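Local coordinates for oxidoreductase (Thermotoga maritima, PDB 1ZH8), which binds NADP in a Rossmann-type domain and is probably a dehydrogenase of the GFO/IDH/MocA family acting on an alcohol group, at residues A[157-162]-A[276-281]; A[97-102]-A[134-139]; A[33-38]-A[63-68]. One frame throughout, in Å; residues are numbered along the deposited sequence. Where two conformers were deposited one is given.

In the fold
All three contacts are made by aliphatic side chains with no hydrogen bond across them, but they differ in depth. Contact 2 is core: helix 95-104 meets the edge strand 136-139 of the parallel Rossmann sheet, and all its touching residues are buried. Contact 3, in the same nucleotide-binding domain, joins helices 28-39 and 55-65 and runs from a buried leucine to an exposed selenomethionine. Contact 1 lies in the other domain, its centre about 39 Å from that of contact 2 and about 41 Å from that of contact 3; there a loop meets the end of a strand in the mixed sheet, near its edge, and turns replace the helix faces of the other two.

Contact 1: A[157-162]-A[276-281]; sequences SGAIGD and IVLNEE
Leu278, the last residue of strand 275-278, reaches across to Ala159 and Ile160 in the loop that follows helix 146-156. Ile276 and Val277 lead up to it along the strand, with Val277 bonded through its backbone to Ser270. With CG of Leu278 anti to its backbone N (chi1 176°), the CD1 methyl is carried out to the loop and does all the touching. It lies 3.8 Å from CG2 of Ile160, the two side chains crossing obliquely, and 4.1 Å from CB of Ala159. Past Leu278 the chain reverses in a two-residue beta hairpin with a type II' turn, closed by the bonds from Glu281 N to Leu278 O (2.9 Å) and from Leu278 N to Glu281 O (2.8 Å). Asn279, within that turn, uses OD1 to hold the backbone N of Lys268.

The loop is shaped by turns as well: Gly158 ends the helix in a Schellman motif and opens a type I turn to Gly161. Ile160 also rests on Ile269, which Leu278 touches too, so strand 268-272 underlies both sides of the contact, while strand 281-284 flanks Leu278 through Met283 at the sheet's edge.

Contact 2: A[97-102]-A[134-139]; sequences PFIEKA and KTVYIA. With EDO (1,2-ethanediol), chain G.
Ile99 on helix 95-104 packs its two branches against Val136 and Ile138, alternate residues of strand 136-139. Its CG2 methyl meets CG2 of Val136 at 3.9 Å, methyl to methyl, with the two side chains crossing at about a right angle. The longer branch ends in CD1, which comes to 4.4 Å from CD1 of Ile138, a looser approach that Ile138 makes through the end of its side chain. The branches are divided by the torsion of Ile99 (chi1 -72°): CG2 stands anti to the backbone N, and CG1 lies beside that N. On the strand, Val136 offers the methyl beside its own backbone N, since its other methyl, CG1, takes the anti place (chi1 -179°). The contact is wholly apolar, and all three residues are buried. The side chain of Ile138 is about 8 Å from the bound NADP.

Further out lie the helix bonds, such as Ala102 N to Phe98 O (3.0 Å), and the partners of the flanking residues. Phe98 stacks its ring on Tyr74. The alternation of the strand turns Tyr137 to the other face of the sheet, where its hydroxyl is hydrogen-bonded to Asp297. Just before the strand, Thr135 OG1 lies 3.0 Å from O2 of a 1,2-ethanediol, probably a leftover of crystallisation, which is also bonded to Glu133 O and Val302 O.

The arrangement is the helix-on-sheet layer of a Rossmann fold. Strand 136-139, outermost in the parallel sheet within this chain, is placed by backbone bonds from Tyr137 to Val109 and Cys111 of strand 108-112 and from Ile138 to Gly311. Helix 95-104 covers one face, with Ala102 touching Val109 and helix 74-79 beside it; helix 290-303 lies against Thr135, Tyr137 and Ala139.

Contact 3: A[33-38]-A[63-68]; sequences LHLPAL and KMVGNP
Leu35 and Val65 mark the closest approach of helix 28-39 and the C-terminal end of helix 55-65, their CA atoms 7.8 Å apart. Segment 33-38 lies within helix 28-39, which is kinked at Pro36, where the proline nitrogen makes no bond to the preceding turn; regular bonding is seen again in Leu38 N to His34 O (2.8 Å). Helix 55-65 ends at Val65, and Gly66, with a phi of 141°, takes the chain out of helical geometry toward strand 69-71.

From the first helix Leu35 alone does the touching, and it does so with both ends of its fork. With CG anti to the backbone N (chi1 -172°), the fork of Leu35 is carried toward helix 55-65 and spreads its methyls over two neighbouring residues. CD1 reaches CG2 of Val65 at 3.8 Å, and CD2 reaches CB of Met64, a selenomethionine, also at 3.8 Å. In both pairs the side chains run at a slant to each other. Val65 brings up CG2, the methyl beside its backbone N, while Met64 supplies only its CB methylene to Leu35.

Below, Leu35 and Val65 both rest on Ile47 of strand 45-51, a shared floor: the two helices lie side by side on the parallel sheet of the Rossmann fold. Helix 28-39 follows strand 19-24 and a turn whose sequence fits a GxGxxA dinucleotide-binding pattern, and its Leu33 touches NADP. Lys39 bonds the carbonyl O of Met64.

Chemically the contact is graded, from buried Leu35 through partly exposed Val65 to exposed Met64. Dispersion between methyl and methylene groups and the exclusion of water hold it; the two segments meet here by shape and apolar contact alone, with the polar tie to Lys39 lying beside the apolar patch.

Contact 1: A[157-162]-A[276-281]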
loop_
_atom_site.group_PDB
_atom_site.type_symbol
_atom_site.label_atom_id
_atom_site.label_comp_id
_atom_site.label_asym_id
_atom_site.label_seq_id
_atom_site.Cartn_x
_atom_site.Cartn_y
_atom_site.Cartn_z
ATOM N N SER A 157 -20.019 -7.563 12.049
ATOM C CA SER A 157 -20.771 -7.352 13.277
ATOM C C SER A 157 -20.395 -6.048 13.981
ATOM O O SER A 157 -20.950 -5.737 15.024
ATOM C CB SER A 157 -20.617 -8.541 14.229
ATOM O OG SER A 157 -19.370 -8.490 14.902
ATOM N N GLY A 158 -19.455 -5.301 13.410
ATOM C CA GLY A 158 -19.047 -3.999 13.941
ATOM C C GLY A 158 -17.908 -4.007 14.957
ATOM O O GLY A 158 -17.731 -3.036 15.685
ATOM N N ALA A 159 -17.119 -5.083 14.996
ATOM C CA ALA A 159 -16.042 -5.231 15.988
ATOM C C ALA A 159 -14.903 -4.196 15.847
ATOM O O ALA A 159 -14.221 -3.881 16.823
ATOM C CB ALA A 159 -15.488 -6.656 15.972
ATOM N N ILE A 160 -14.699 -3.671 14.645
ATOM C CA ILE A 160 -13.728 -2.588 14.465
ATOM C C ILE A 160 -14.393 -1.270 14.024
ATOM O O ILE A 160 -13.710 -0.319 13.634
ATOM C CB ILE A 160 -12.610 -2.978 13.462
ATOM C CG1 ILE A 160 -13.224 -3.493 12.175
ATOM C CG2 ILE A 160 -11.707 -4.031 14.069
ATOM C CD1 ILE A 160 -12.257 -3.563 10.990
ATOM N N GLY A 161 -15.720 -1.227 14.084
ATOM C CA GLY A 161 -16.470 -0.078 13.602
ATOM C C GLY A 161 -16.564 -0.115 12.095
ATOM O O GLY A 161 -16.711 -1.178 11.503
ATOM N N ASP A 162 -16.485 1.046 11.460
ATOM C CA ASP A 162 -16.569 1.088 9.997
ATOM C C ASP A 162 -15.202 0.768 9.401
ATOM O O ASP A 162 -14.223 1.430 9.730
ATOM C CB ASP A 162 -17.100 2.455 9.517
ATOM C CG ASP A 162 -18.507 2.728 10.022
ATOM O OD1 ASP A 162 -19.420 1.946 9.667
ATOM O OD2 ASP A 162 -18.695 3.700 10.790
ATOM N N ILE A 276 -6.699 -14.756 14.652
ATOM C CA ILE A 276 -7.037 -13.377 14.402
ATOM C C ILE A 276 -6.713 -12.632 15.687
ATOM O O ILE A 276 -6.963 -13.144 16.782
ATOM C CB ILE A 276 -8.532 -13.201 14.064
ATOM C CG1 ILE A 276 -8.979 -14.200 12.987
ATOM C CG2 ILE A 276 -8.828 -11.755 13.650
ATOM C CD1 ILE A 276 -8.642 -13.800 11.589
ATOM N N VAL A 277 -6.121 -11.448 15.546
ATOM C CA VAL A 277 -5.881 -10.582 16.667
ATOM C C VAL A 277 -6.771 -9.346 16.508
ATOM O O VAL A 277 -6.732 -8.677 15.472
ATOM C CB VAL A 277 -4.386 -10.228 16.798
ATOM C CG1 VAL A 277 -4.162 -9.203 17.899
ATOM C CG2 VAL A 277 -3.559 -11.505 17.051
ATOM N N LEU A 278 -7.600 -9.089 17.527
ATOM C CA LEU A 278 -8.543 -7.975 17.535
ATOM C C LEU A 278 -8.065 -6.996 18.579
ATOM O O LEU A 278 -8.250 -7.226 19.765
ATOM C CB LEU A 278 -9.965 -8.453 17.881
ATOM C CG LEU A 278 -11.079 -7.398 18.036
ATOM C CD1 LEU A 278 -11.439 -6.729 16.686
ATOM C CD2 LEU A 278 -12.312 -8.028 18.654
ATOM N N ASN A 279 -7.438 -5.916 18.132
ATOM C CA ASN A 279 -6.775 -4.986 19.023
ATOM C C ASN A 279 -5.704 -5.748 19.779
ATOM O O ASN A 279 -4.715 -6.159 19.179
ATOM C CB ASN A 279 -7.792 -4.269 19.926
ATOM C CG ASN A 279 -8.867 -3.549 19.112
ATOM O OD1 ASN A 279 -8.556 -2.717 18.264
ATOM N ND2 ASN A 279 -10.125 -3.890 19.345
ATOM N N GLU A 280 -5.916 -5.984 21.067
ATOM C CA GLU A 280 -4.935 -6.677 21.887
ATOM C C GLU A 280 -5.272 -8.173 22.069
ATOM O O GLU A 280 -4.448 -8.943 22.604
ATOM C CB GLU A 280 -4.799 -5.970 23.233
ATOM C CG GLU A 280 -4.019 -4.638 23.183
ATOM C CD GLU A 280 -4.824 -3.469 22.605
ATOM O OE1 GLU A 280 -5.575 -2.814 23.366
ATOM O OE2 GLU A 280 -4.691 -3.194 21.385
ATOM N N GLU A 281 -6.462 -8.569 21.583
ATOM C CA GLU A 281 -7.040 -9.877 21.892
ATOM C C GLU A 281 -6.780 -10.933 20.831
ATOM O O GLU A 281 -7.182 -10.783 19.676
ATOM C CB GLU A 281 -8.546 -9.751 22.123
ATOM C CG GLU A 281 -9.217 -11.061 22.510
ATOM C CD GLU A 281 -10.736 -10.999 22.514
ATOM O OE1 GLU A 281 -11.313 -9.985 22.077
ATOM O OE2 GLU A 281 -11.361 -11.987 22.947
#

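Contact 2: A[97-102]-A[134-139]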
loop_
_atom_site.group_PDB
_atom_site.type_symbol
_atom_site.label_atom_id
_atom_site.label_comp_id
_atom_site.label_asym_id
_atom_site.label_seq_id
_atom_site.Cartn_x
_atom_site.Cartn_y
_atom_site.Cartn_z
ATOM N N PRO A 97 -12.364 -25.545 -22.648
ATOM C CA PRO A 97 -12.794 -26.654 -23.526
ATOM C C PRO A 97 -13.183 -27.926 -22.769
ATOM O O PRO A 97 -14.104 -28.621 -23.202
ATOM C CB PRO A 97 -11.578 -26.901 -24.444
ATOM C CG PRO A 97 -10.431 -26.247 -23.767
ATOM C CD PRO A 97 -10.997 -25.082 -22.982
ATOM N N PHE A 98 -12.529 -28.203 -21.641
ATOM C CA PHE A 98 -12.799 -29.440 -20.892
ATOM C C PHE A 98 -14.116 -29.378 -20.107
ATOM O O PHE A 98 -14.851 -30.366 -20.031
ATOM C CB PHE A 98 -11.622 -29.806 -19.987
ATOM C CG PHE A 98 -10.526 -30.564 -20.683
ATOM C CD1 PHE A 98 -10.165 -30.264 -22.000
ATOM C CD2 PHE A 98 -9.843 -31.589 -20.018
ATOM C CE1 PHE A 98 -9.142 -30.986 -22.650
ATOM C CE2 PHE A 98 -8.822 -32.289 -20.631
ATOM C CZ PHE A 98 -8.466 -32.000 -21.952
ATOM N N ILE A 99 -14.424 -28.211 -19.553
ATOM C CA ILE A 99 -15.726 -27.988 -18.923
ATOM C C ILE A 99 -16.829 -28.204 -19.957
ATOM O O ILE A 99 -17.806 -28.915 -19.694
ATOM C CB ILE A 99 -15.815 -26.590 -18.256
ATOM C CG1 ILE A 99 -14.955 -26.564 -16.981
ATOM C CG2 ILE A 99 -17.290 -26.195 -17.983
ATOM C CD1 ILE A 99 -14.647 -25.151 -16.441
ATOM N N GLU A 100 -16.650 -27.629 -21.142
ATOM C CA GLU A 100 -17.644 -27.775 -22.202
ATOM C C GLU A 100 -17.829 -29.231 -22.600
ATOM O O GLU A 100 -18.961 -29.667 -22.841
ATOM C CB GLU A 100 -17.292 -26.948 -23.448
ATOM C CG GLU A 100 -18.466 -26.859 -24.428
ATOM C CD GLU A 100 -18.233 -25.908 -25.583
ATOM O OE1 GLU A 100 -17.198 -25.207 -25.592
ATOM O OE2 GLU A 100 -19.091 -25.862 -26.493
ATOM N N LYS A 101 -16.727 -29.977 -22.693
ATOM C CA LYS A 101 -16.830 -31.395 -23.043
ATOM C C LYS A 101 -17.659 -32.129 -21.973
ATOM O O LYS A 101 -18.554 -32.898 -22.305
ATOM C CB LYS A 101 -15.448 -32.034 -23.225
ATOM C CG LYS A 101 -14.882 -31.889 -24.625
ATOM C CD LYS A 101 -13.349 -31.937 -24.644
ATOM C CE LYS A 101 -12.801 -31.510 -26.013
ATOM N NZ LYS A 101 -11.345 -31.167 -25.998
ATOM N N ALA A 102 -17.389 -31.853 -20.698
ATOM C CA ALA A 102 -18.108 -32.511 -19.614
ATOM C C ALA A 102 -19.620 -32.222 -19.653
ATOM O O ALA A 102 -20.440 -33.133 -19.535
ATOM C CB ALA A 102 -17.509 -32.117 -18.280
ATOM N N LYS A 134 -26.230 -29.258 -15.269
ATOM C CA LYS A 134 -25.162 -29.843 -14.473
ATOM C C LYS A 134 -24.421 -28.743 -13.711
ATOM O O LYS A 134 -24.487 -27.577 -14.085
ATOM C CB LYS A 134 -24.195 -30.582 -15.388
ATOM C CG LYS A 134 -24.849 -31.475 -16.438
ATOM C CD LYS A 134 -25.871 -32.477 -15.872
ATOM C CE LYS A 134 -25.221 -33.560 -15.039
ATOM N NZ LYS A 134 -26.181 -34.691 -14.882
ATOM N N THR A 135 -23.720 -29.113 -12.642
ATOM C CA THR A 135 -22.987 -28.135 -11.846
ATOM C C THR A 135 -21.582 -27.890 -12.413
ATOM O O THR A 135 -20.844 -28.853 -12.686
ATOM C CB THR A 135 -22.844 -28.584 -10.376
ATOM O OG1 THR A 135 -24.143 -28.763 -9.793
ATOM C CG2 THR A 135 -22.053 -27.534 -9.560
ATOM N N VAL A 136 -21.237 -26.605 -12.600
ATOM C CA VAL A 136 -19.838 -26.203 -12.713
ATOM C C VAL A 136 -19.427 -25.542 -11.399
ATOM O O VAL A 136 -20.028 -24.559 -10.962
ATOM C CB VAL A 136 -19.562 -25.249 -13.884
ATOM C CG1 VAL A 136 -18.042 -24.903 -13.950
ATOM C CG2 VAL A 136 -20.010 -25.873 -15.183
ATOM N N TYR A 137 -18.388 -26.099 -10.779
ATOM C CA TYR A 137 -17.902 -25.641 -9.508
ATOM C C TYR A 137 -16.429 -25.278 -9.674
ATOM O O TYR A 137 -15.623 -26.157 -9.954
ATOM C CB TYR A 137 -18.086 -26.754 -8.486
ATOM C CG TYR A 137 -17.878 -26.312 -7.062
ATOM C CD1 TYR A 137 -16.595 -26.019 -6.575
ATOM C CD2 TYR A 137 -18.953 -26.198 -6.194
ATOM C CE1 TYR A 137 -16.398 -25.608 -5.258
ATOM C CE2 TYR A 137 -18.766 -25.804 -4.875
ATOM C CZ TYR A 137 -17.486 -25.511 -4.420
ATOM O OH TYR A 137 -17.311 -25.112 -3.125
ATOM N N ILE A 138 -16.083 -23.989 -9.546
ATOM C CA ILE A 138 -14.676 -23.572 -9.591
ATOM C C ILE A 138 -14.145 -23.560 -8.175
ATOM O O ILE A 138 -14.663 -22.835 -7.308
ATOM C CB ILE A 138 -14.433 -22.176 -10.190
ATOM C CG1 ILE A 138 -15.180 -21.993 -11.515
ATOM C CG2 ILE A 138 -12.903 -21.961 -10.373
ATOM C CD1 ILE A 138 -14.844 -23.059 -12.622
ATOM N N ALA A 139 -13.113 -24.364 -7.964
ATOM C CA ALA A 139 -12.666 -24.740 -6.629
ATOM C C ALA A 139 -11.700 -23.694 -6.090
ATOM O O ALA A 139 -10.452 -23.823 -6.197
ATOM C CB ALA A 139 -12.018 -26.152 -6.658
HETATM C C1 EDO G . -28.225 -30.202 -9.291
HETATM O O1 EDO G . -27.495 -31.435 -9.228
HETATM C C2 EDO G . -27.420 -29.152 -10.058
HETATM O O2 EDO G . -26.683 -29.747 -11.140
#

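Contact 3: A[33-38]-A[63-68]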
loop_
_atom_site.group_PDB
_atom_site.type_symbol
_atom_site.label_atom_id
_atom_site.label_comp_id
_atom_site.label_asym_id
_atom_site.label_seq_id
_atom_site.Cartn_x
_atom_site.Cartn_y
_atom_site.Cartn_z
ATOM N N LEU A 33 -2.972 -32.266 -2.950
ATOM C CA LEU A 33 -3.983 -31.393 -2.384
ATOM C C LEU A 33 -5.365 -32.061 -2.469
ATOM O O LEU A 33 -6.082 -32.129 -1.475
ATOM C CB LEU A 33 -3.939 -30.022 -3.088
ATOM C CG LEU A 33 -2.604 -29.250 -3.003
ATOM C CD1 LEU A 33 -2.686 -27.941 -3.749
ATOM C CD2 LEU A 33 -2.177 -28.975 -1.543
ATOM N N HIS A 34 -5.712 -32.600 -3.644
ATOM C CA HIS A 34 -7.039 -33.205 -3.847
ATOM C C HIS A 34 -7.199 -34.592 -3.264
ATOM O O HIS A 34 -8.171 -34.860 -2.578
ATOM C CB HIS A 34 -7.459 -33.157 -5.319
ATOM C CG HIS A 34 -7.851 -31.787 -5.776
ATOM N ND1 HIS A 34 -8.823 -31.564 -6.728
ATOM C CD2 HIS A 34 -7.423 -30.561 -5.381
ATOM C CE1 HIS A 34 -8.956 -30.264 -6.919
ATOM N NE2 HIS A 34 -8.124 -29.633 -6.108
ATOM N N LEU A 35 -6.246 -35.471 -3.524
ATOM C CA LEU A 35 -6.371 -36.834 -3.056
ATOM C C LEU A 35 -6.457 -36.946 -1.526
ATOM O O LEU A 35 -7.344 -37.621 -1.021
ATOM C CB LEU A 35 -5.257 -37.711 -3.603
ATOM C CG LEU A 35 -5.410 -39.203 -3.320
ATOM C CD1 LEU A 35 -6.603 -39.792 -4.082
ATOM C CD2 LEU A 35 -4.123 -39.894 -3.710
ATOM N N PRO A 36 -5.567 -36.276 -0.781
ATOM C CA PRO A 36 -5.677 -36.451 0.678
ATOM C C PRO A 36 -7.027 -35.944 1.231
ATOM O O PRO A 36 -7.581 -36.526 2.161
ATOM C CB PRO A 36 -4.509 -35.615 1.243
ATOM C CG PRO A 36 -3.616 -35.351 0.099
ATOM C CD PRO A 36 -4.479 -35.355 -1.145
ATOM N N ALA A 37 -7.551 -34.874 0.659
ATOM C CA ALA A 37 -8.865 -34.397 1.038
ATOM C C ALA A 37 -9.937 -35.423 0.664
ATOM O O ALA A 37 -10.783 -35.777 1.487
ATOM C CB ALA A 37 -9.134 -33.061 0.404
ATOM N N LEU A 38 -9.872 -35.923 -0.569
ATOM C CA LEU A 38 -10.793 -36.948 -1.062
ATOM C C LEU A 38 -10.775 -38.217 -0.249
ATOM O O LEU A 38 -11.821 -38.831 -0.029
ATOM C CB LEU A 38 -10.500 -37.261 -2.517
ATOM C CG LEU A 38 -11.121 -36.233 -3.459
ATOM C CD1 LEU A 38 -10.653 -36.501 -4.909
ATOM C CD2 LEU A 38 -12.694 -36.184 -3.322
ATOM N N LYS A 63 -2.563 -46.047 -8.488
ATOM C CA LYS A 63 -2.116 -46.901 -7.375
ATOM C C LYS A 63 -2.334 -46.240 -6.018
ATOM O O LYS A 63 -2.750 -46.907 -5.066
ATOM C CB LYS A 63 -0.652 -47.354 -7.526
ATOM C CG LYS A 63 -0.464 -48.517 -8.491
ATOM C CD LYS A 63 0.867 -49.225 -8.263
HETATM N N MSE A 64 -2.053 -44.939 -5.929
HETATM C CA MSE A 64 -2.339 -44.182 -4.718
HETATM C C MSE A 64 -3.833 -44.263 -4.340
HETATM O O MSE A 64 -4.169 -44.310 -3.162
HETATM C CB MSE A 64 -1.879 -42.726 -4.870
HETATM C CG MSE A 64 -0.369 -42.544 -5.146
HETATM SE SE MSE A 64 0.193 -40.659 -5.594
HETATM C CE MSE A 64 0.686 -40.004 -3.727
ATOM N N VAL A 65 -4.712 -44.308 -5.344
ATOM C CA VAL A 65 -6.173 -44.341 -5.162
ATOM C C VAL A 65 -6.714 -45.703 -4.764
ATOM O O VAL A 65 -7.601 -45.803 -3.913
ATOM C CB VAL A 65 -6.909 -43.905 -6.458
ATOM C CG1 VAL A 65 -8.438 -44.106 -6.338
ATOM C CG2 VAL A 65 -6.576 -42.464 -6.784
ATOM N N GLY A 66 -6.191 -46.744 -5.408
ATOM C CA GLY A 66 -6.659 -48.119 -5.250
ATOM C C GLY A 66 -6.639 -48.816 -6.607
ATOM O O GLY A 66 -5.640 -49.441 -6.986
ATOM N N ASN A 67 -7.736 -48.692 -7.348
ATOM C CA ASN A 67 -7.889 -49.380 -8.618
ATOM C C ASN A 67 -8.903 -48.719 -9.570
ATOM O O ASN A 67 -9.817 -49.377 -10.069
ATOM C CB ASN A 67 -8.291 -50.830 -8.371
ATOM C CG ASN A 67 -8.085 -51.704 -9.598
ATOM O OD1 ASN A 67 -7.190 -51.458 -10.410
ATOM N ND2 ASN A 67 -8.920 -52.726 -9.741
ATOM N N PRO A 68 -8.764 -47.410 -9.817
ATOM C CA PRO A 68 -9.723 -46.858 -10.759
ATOM C C PRO A 68 -9.329 -47.257 -12.178
ATOM O O PRO A 68 -8.174 -47.612 -12.417
ATOM C CB PRO A 68 -9.557 -45.357 -10.566
ATOM C CG PRO A 68 -8.125 -45.217 -10.186
ATOM C CD PRO A 68 -7.818 -46.393 -9.332
#